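Local coordinates for protein exopolyphosphatase (PDB 3MDQ) that probably hydrolyses inorganic polyphosphate from the chain end, releasing orthophosphate, as an exopolyphosphatase of the Ppx/GppA family, at residues A[78-82]-A[104-108]. Sequence-based numbering, arbitrary orientation.
Sequences IATGT and IDVEV
Ala79 touches Ile104 and Glu107 of segment 104-108 directly and reaches Asp105 through a water, and so illustrates how a short edge strand is joined to a longer one where the two diverge. Its N-H donates to the water, 2.9 Å from Ala79 N to the water oxygen, which in turn donates to Asp105 O, linking strand 76-81 to the residue just ahead of Val106. The methyl CB of Ala79 touches Ile104 CG2 at 3.7 Å, the branch that chi1 of -71° sets anti to the Ile104 backbone N. Glu107 N then donates to Ala79 O at 2.8 Å, a nearly straight bond of 174° at the hydrogen. Thr80 pairs in parallel register with Glu107, and Thr80 CA lies 3.2 Å from Glu107 O in a CA-H...O contact. Strand 106-108 is an edge strand of a five-stranded mixed sheet in the actin-like ATPase fold, reached from strand 76-81 through helices 83-87 and 91-102; on the far side, Thr80 bonds through its backbone to Ile9 and Met11. Gly81 N adds the second direct backbone bond, 2.9 Å to Glu107 O, approaching from above the carbonyl plane. Beside it, Val106 CG1 packs 3.9 Å from Gly81 N, while Val106 also touches Ile95 and Ile98 of helix 91-102.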
loop_
_atom_site.group_PDB
_atom_site.type_symbol
_atom_site.label_atom_id
_atom_site.label_comp_id
_atom_site.label_asym_id
_atom_site.label_seq_id
_atom_site.Cartn_x
_atom_site.Cartn_y
_atom_site.Cartn_z
ATOM N N ILE A 78 12.356 12.780 3.864
ATOM C CA ILE A 78 12.782 11.411 3.661
ATOM C C ILE A 78 11.944 10.755 2.574
ATOM O O ILE A 78 10.703 10.770 2.640
ATOM C CB ILE A 78 12.715 10.576 4.930
ATOM C CG1 ILE A 78 13.206 9.157 4.629
ATOM C CG2 ILE A 78 11.323 10.605 5.519
ATOM C CD1 ILE A 78 13.181 8.261 5.803
ATOM N N ALA A 79 12.634 10.152 1.608
ATOM C CA ALA A 79 12.000 9.545 0.433
ATOM C C ALA A 79 12.385 8.077 0.436
ATOM O O ALA A 79 13.572 7.770 0.430
ATOM C CB ALA A 79 12.491 10.217 -0.863
ATOM N N THR A 80 11.407 7.182 0.567
ATOM C CA THR A 80 11.698 5.774 0.647
ATOM C C THR A 80 11.431 5.165 -0.730
ATOM O O THR A 80 10.544 5.584 -1.455
ATOM C CB THR A 80 10.841 5.053 1.698
ATOM O OG1 THR A 80 9.454 5.224 1.371
ATOM C CG2 THR A 80 11.119 5.584 3.122
ATOM N N GLY A 81 12.254 4.221 -1.110
ATOM C CA GLY A 81 12.019 3.402 -2.297
ATOM C C GLY A 81 11.727 1.976 -1.841
ATOM O O GLY A 81 12.479 1.420 -1.046
ATOM N N THR A 82 10.664 1.374 -2.374
ATOM C CA THR A 82 10.218 0.042 -1.918
ATOM C C THR A 82 10.260 -0.973 -3.085
ATOM O O THR A 82 11.289 -1.038 -3.763
ATOM C CB THR A 82 8.864 0.135 -1.254
ATOM O OG1 THR A 82 7.911 0.795 -2.122
ATOM C CG2 THR A 82 9.026 0.884 0.122
ATOM N N ILE A 104 17.410 15.034 -3.636
ATOM C CA ILE A 104 16.780 14.187 -2.621
ATOM C C ILE A 104 17.528 12.840 -2.711
ATOM O O ILE A 104 17.765 12.326 -3.818
ATOM C CB ILE A 104 15.286 14.045 -2.892
ATOM C CG1 ILE A 104 14.558 15.379 -2.611
ATOM C CG2 ILE A 104 14.673 12.907 -2.023
ATOM C CD1 ILE A 104 13.124 15.430 -3.125
ATOM N N ASP A 105 17.889 12.280 -1.561
ATOM C CA ASP A 105 18.534 10.956 -1.513
ATOM C C ASP A 105 17.480 9.913 -1.171
ATOM O O ASP A 105 16.788 10.002 -0.175
ATOM C CB ASP A 105 19.726 10.891 -0.538
ATOM C CG ASP A 105 20.927 11.725 -1.033
ATOM O OD1 ASP A 105 21.758 11.265 -1.881
ATOM O OD2 ASP A 105 21.014 12.860 -0.587
ATOM N N VAL A 106 17.288 8.977 -2.074
ATOM C CA VAL A 106 16.335 7.895 -1.879
ATOM C C VAL A 106 16.887 6.898 -0.867
ATOM O O VAL A 106 18.029 6.443 -1.018
ATOM C CB VAL A 106 16.075 7.202 -3.202
ATOM C CG1 VAL A 106 15.123 5.947 -3.028
ATOM C CG2 VAL A 106 15.475 8.180 -4.149
ATOM N N GLU A 107 16.088 6.562 0.128
ATOM C CA GLU A 107 16.392 5.502 1.108
ATOM C C GLU A 107 15.675 4.223 0.645
ATOM O O GLU A 107 14.450 4.141 0.723
ATOM C CB GLU A 107 15.913 5.926 2.487
ATOM C CG GLU A 107 16.144 4.894 3.578
ATOM C CD GLU A 107 17.443 5.110 4.342
ATOM O OE1 GLU A 107 17.677 6.263 4.789
ATOM O OE2 GLU A 107 18.204 4.121 4.513
ATOM N N VAL A 108 16.443 3.245 0.181
ATOM C CA VAL A 108 15.892 1.987 -0.259
ATOM C C VAL A 108 15.690 1.118 0.981
ATOM O O VAL A 108 16.622 0.895 1.765
ATOM C CB VAL A 108 16.794 1.282 -1.253
ATOM C CG1 VAL A 108 16.177 -0.079 -1.637
ATOM C CG2 VAL A 108 17.087 2.211 -2.501
HETATM O O HOH W 1 15.523 10.397 2.006
#